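Local coordinates for ActII protein (Streptomyces coelicolor, PDB 2OPT), which probably binds operator DNA as a TetR-family transcriptional repressor and takes up actinorhodin or its biosynthetic precursor (S)-DNPA as ligand, at residues Gly134-Leu137 and Leu138-Val142; Ala97-Ala100 and Ile101-Pro105. All blocks are in the same frame, centred on the assembly; numbering follows the deposited sequence. Where two conformers were deposited one is given.

Contact 1: Gly134-Leu137 and Leu138-Val142; sequences GGDL and LSTFV
With OG1 of Thr140 beside its own backbone N (chi1 -70°) and OG of Ser139 set between its N and carbonyl carbon (chi1 79°), both hydroxyls reach back to one acceptor, the carbonyl oxygen of Asp136. Thr140 OG1 donates to Asp136 O at 2.9 Å, coming from above the carbonyl plane, 42° out of it. Ser139 OG comes to the same oxygen at 3.1 Å, less far out of the carbonyl plane but at a sharper angle to the C=O bond, while the amide of Thr140 makes the regular helical bond, N to Asp136 O 2.8 Å. Three donors therefore grip a single backbone oxygen, and each hydroxyl satisfies itself on the helix that carries it. Without OG, as with an alanine here, the Asp136 oxygen keeps only its two donors from Thr140 and would probably be held less firmly on that side.

Other sides of the helix are apolar. Leu138 curls back over the preceding turn, its CD2 lying 3.4 Å from Gly134 O, the acceptor for its own amide. Farther along, Phe141 N bonds to Leu137 O at 3.0 Å; the Phe141 ring then leads away from that turn.

This is one continuous piece of helix 128-150, and its sides face different neighbours. Leu138 packs on Ile208 and Leu212 of helix 197-219 and on Val79 and Cys83 of helix 75-92, and the Phe141 ring meets that of Phe201. Leu137 instead packs on Ile207 of the second subunit, placing this turn at the dimer interface, between its own helices 75-92 and 197-219 and the partner chain.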
loop_
_atom_site.group_PDB
_atom_site.type_symbol
_atom_site.label_atom_id
_atom_site.label_comp_id
_atom_site.label_asym_id
_atom_site.label_seq_id
_atom_site.Cartn_x
_atom_site.Cartn_y
_atom_site.Cartn_z
ATOM N N GLY A 134 -4.424 13.181 4.474
ATOM C CA GLY A 134 -3.045 12.973 4.955
ATOM C C GLY A 134 -2.969 11.869 5.949
ATOM O O GLY A 134 -2.000 11.092 5.965
ATOM N N GLY A 135 -3.937 11.841 6.861
ATOM C CA GLY A 135 -4.044 10.773 7.794
ATOM C C GLY A 135 -4.112 9.413 7.111
ATOM O O GLY A 135 -3.519 8.455 7.586
ATOM N N ASP A 136 -4.901 9.320 6.063
ATOM C CA ASP A 136 -5.075 8.096 5.285
ATOM C C ASP A 136 -3.748 7.687 4.618
ATOM O O ASP A 136 -3.340 6.522 4.694
ATOM C CB ASP A 136 -6.118 8.325 4.164
ATOM C CG ASP A 136 -6.651 6.994 3.574
ATOM O OD1 ASP A 136 -7.124 6.140 4.344
ATOM O OD2 ASP A 136 -6.603 6.775 2.358
ATOM N N LEU A 137 -3.121 8.653 3.915
ATOM C CA LEU A 137 -1.913 8.423 3.158
ATOM C C LEU A 137 -0.797 8.015 4.143
ATOM O O LEU A 137 0.001 7.138 3.878
ATOM C CB LEU A 137 -1.501 9.691 2.361
ATOM C CG LEU A 137 -0.126 9.603 1.633
ATOM C CD1 LEU A 137 -0.198 8.494 0.614
ATOM C CD2 LEU A 137 0.388 10.898 0.949
ATOM N N LEU A 138 -0.782 8.606 5.316
ATOM C CA LEU A 138 0.256 8.236 6.297
ATOM C C LEU A 138 0.069 6.795 6.791
ATOM O O LEU A 138 1.019 5.996 6.840
ATOM C CB LEU A 138 0.113 9.199 7.444
ATOM C CG LEU A 138 1.068 10.383 7.566
ATOM C CD1 LEU A 138 2.239 10.456 6.677
ATOM C CD2 LEU A 138 0.560 11.675 8.181
ATOM N N SER A 139 -1.173 6.441 7.143
ATOM C CA SER A 139 -1.456 5.112 7.619
ATOM C C SER A 139 -1.246 4.068 6.535
ATOM O O SER A 139 -0.743 2.983 6.813
ATOM C CB SER A 139 -2.819 5.023 8.314
ATOM O OG SER A 139 -3.880 4.959 7.362
ATOM N N THR A 140 -1.654 4.392 5.296
ATOM C CA THR A 140 -1.434 3.560 4.129
ATOM C C THR A 140 0.041 3.282 3.869
ATOM O O THR A 140 0.423 2.159 3.612
ATOM C CB THR A 140 -2.158 4.208 2.917
ATOM O OG1 THR A 140 -3.561 4.056 3.141
ATOM C CG2 THR A 140 -1.810 3.531 1.600
ATOM N N PHE A 141 0.876 4.292 4.034
ATOM C CA PHE A 141 2.268 4.166 3.750
ATOM C C PHE A 141 2.925 3.308 4.829
ATOM O O PHE A 141 3.715 2.422 4.534
ATOM C CB PHE A 141 2.861 5.584 3.780
ATOM C CG PHE A 141 4.341 5.611 4.059
ATOM C CD1 PHE A 141 5.257 5.257 3.062
ATOM C CD2 PHE A 141 4.822 5.959 5.326
ATOM C CE1 PHE A 141 6.663 5.228 3.347
ATOM C CE2 PHE A 141 6.188 5.953 5.591
ATOM C CZ PHE A 141 7.102 5.557 4.598
ATOM N N VAL A 142 2.623 3.602 6.095
ATOM C CA VAL A 142 3.184 2.830 7.203
ATOM C C VAL A 142 2.792 1.331 7.083
ATOM O O VAL A 142 3.637 0.431 7.255
ATOM C CB VAL A 142 2.715 3.357 8.556
ATOM C CG1 VAL A 142 3.104 2.404 9.635
ATOM C CG2 VAL A 142 3.271 4.748 8.825
#

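Contact 2: Ala97-Ala100 and Ile101-Pro105; sequences ARIA and IDRVP
The guanidinium of Arg103 takes Ile99 O at its edge, in its own plane: NH1 donates to Ile99 O at 3.2 Å along a nearly straight line, the N-H...O angle being 173°. In one of two deposited conformers Asp102 OD2 lies well out of that plane, 3.7 Å from Arg103 NH1, a long and doubtful ion pair that could act through charge only. CG2 of Ile99 also comes close, 3.7 Å from both CD and NH1 of Arg103, the two side chains lying obliquely to each other. The arginine gets there by running extended from CG to NE, which carries its methylenes past the Ile99 carbonyl as well; CG and CD each lie 3.3 Å from Ile99 O.

A backbone turn brings Arg103 back beside Ile99. This type I beta turn runs from Ala100 to Arg103, closed by Arg103 N to Ala100 O at 3.0 Å, with the donor well above the carbonyl plane. Before the turn closes, Ile101 N makes a weak, bent bond to Ala97 O. Ile101 CG2 rests 3.3 Å from Arg98 O. The arginine side chain thus lies against Ile99 and gives its carbonyl a charged donor.

The guanidinium's other nitrogens are used beyond the turn: NE forms a salt bridge with Asp55 and NH2 bonds to Asp51 O, which ties this turn to helix 50-61. Leu54 and Phe58 of that helix pack against Arg103, and Phe58 touches Ala100 and Pro105 too. Ala97 and Ala100 meet Phe90 of helix 75-92, while Val104 reaches Phe166 of the second subunit.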
loop_
_atom_site.group_PDB
_atom_site.type_symbol
_atom_site.label_atom_id
_atom_site.label_comp_id
_atom_site.label_asym_id
_atom_site.label_seq_id
_atom_site.Cartn_x
_atom_site.Cartn_y
_atom_site.Cartn_z
ATOM N N ALA A 97 -0.297 -6.613 9.634
ATOM C CA ALA A 97 -0.523 -5.750 8.480
ATOM C C ALA A 97 -1.411 -6.434 7.447
ATOM O O ALA A 97 -2.111 -5.772 6.680
ATOM C CB ALA A 97 0.802 -5.339 7.857
ATOM N N ARG A 98 -1.377 -7.763 7.431
ATOM C CA ARG A 98 -2.222 -8.544 6.525
ATOM C C ARG A 98 -3.666 -8.373 6.947
ATOM O O ARG A 98 -4.555 -8.282 6.134
ATOM C CB ARG A 98 -1.854 -10.029 6.574
ATOM C CG ARG A 98 -0.921 -10.529 5.507
ATOM C CD ARG A 98 -0.700 -12.056 5.656
ATOM N NE ARG A 98 -1.868 -12.829 5.194
ATOM C CZ ARG A 98 -1.995 -14.157 5.239
ATOM N NH1 ARG A 98 -1.031 -14.929 5.724
ATOM N NH2 ARG A 98 -3.100 -14.728 4.784
ATOM N N ILE A 99 -3.911 -8.346 8.242
ATOM C CA ILE A 99 -5.277 -8.161 8.725
ATOM C C ILE A 99 -5.702 -6.727 8.526
ATOM O O ILE A 99 -6.839 -6.454 8.146
ATOM C CB ILE A 99 -5.307 -8.485 10.245
ATOM C CG1 ILE A 99 -4.981 -9.958 10.495
ATOM C CG2 ILE A 99 -6.604 -8.073 10.896
ATOM C CD1 ILE A 99 -4.697 -10.240 11.970
ATOM N N ALA A 100 -4.780 -5.804 8.831
ATOM C CA ALA A 100 -5.037 -4.367 8.797
ATOM C C ALA A 100 -5.345 -3.816 7.432
ATOM O O ALA A 100 -6.071 -2.850 7.320
ATOM C CB ALA A 100 -3.857 -3.615 9.360
ATOM N N ILE A 101 -4.754 -4.395 6.395
ATOM C CA ILE A 101 -4.697 -3.735 5.072
ATOM C C ILE A 101 -6.073 -3.432 4.426
ATOM O O ILE A 101 -6.237 -2.424 3.682
ATOM C CB ILE A 101 -3.733 -4.520 4.105
ATOM C CG1 ILE A 101 -3.217 -3.672 2.913
ATOM C CG2 ILE A 101 -4.259 -5.952 3.768
ATOM C CD1 ILE A 101 -4.056 -2.492 2.484
ATOM N N ASP A 102 -7.049 -4.293 4.697
ATOM C CA ASP A 102 -8.402 -4.207 4.167
ATOM C C ASP A 102 -9.422 -3.714 5.235
ATOM O O ASP A 102 -10.629 -3.771 5.022
ATOM C CB ASP A 102 -8.789 -5.613 3.708
ATOM C CG ASP A 102 -8.757 -6.629 4.857
ATOM O OD1 ASP A 102 -7.826 -6.581 5.690
ATOM O OD2 ASP A 102 -9.675 -7.473 4.930
ATOM N N ARG A 103 -8.939 -3.279 6.396
ATOM C CA ARG A 103 -9.817 -2.916 7.511
ATOM C C ARG A 103 -9.744 -1.421 7.872
ATOM O O ARG A 103 -8.709 -0.779 7.672
ATOM C CB ARG A 103 -9.478 -3.780 8.732
ATOM C CG ARG A 103 -9.888 -5.248 8.566
ATOM C CD ARG A 103 -9.593 -6.079 9.832
ATOM N NE ARG A 103 -10.514 -7.225 9.872
ATOM C CZ ARG A 103 -10.366 -8.357 9.176
ATOM N NH1 ARG A 103 -9.289 -8.552 8.412
ATOM N NH2 ARG A 103 -11.282 -9.308 9.273
ATOM N N VAL A 104 -10.853 -0.876 8.382
ATOM C CA VAL A 104 -10.903 0.514 8.855
ATOM C C VAL A 104 -10.798 0.458 10.385
ATOM O O VAL A 104 -11.569 -0.232 11.019
ATOM C CB VAL A 104 -12.221 1.249 8.383
ATOM C CG1 VAL A 104 -12.420 2.582 9.107
ATOM C CG2 VAL A 104 -12.241 1.439 6.837
ATOM N N PRO A 105 -9.788 1.126 10.967
ATOM C CA PRO A 105 -9.608 1.026 12.405
ATOM C C PRO A 105 -10.639 1.895 13.126
ATOM O O PRO A 105 -10.315 2.963 13.631
ATOM C CB PRO A 105 -8.159 1.506 12.633
ATOM C CG PRO A 105 -7.787 2.322 11.426
ATOM C CD PRO A 105 -8.770 1.988 10.307
#

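How the contacts relate
Contact 2 comes first along the chain and contact 1 follows, both in the C-terminal family region. Their centres lie 12 Å apart and their nearest atoms about 6 Å, so they do not touch. Helix 75-92 is their common neighbour: Phe90 serves contact 2, whereas Val79, Cys83 and Leu86 serve contact 1. Their outward connections differ. Contact 2 lies against helix 50-61, which follows the predicted helix-turn-helix at 28-47, though it also meets the second subunit, through Val104. Contact 1 packs on helix 197-219 and lies at the dimer interface. No ligand occupies this apo structure.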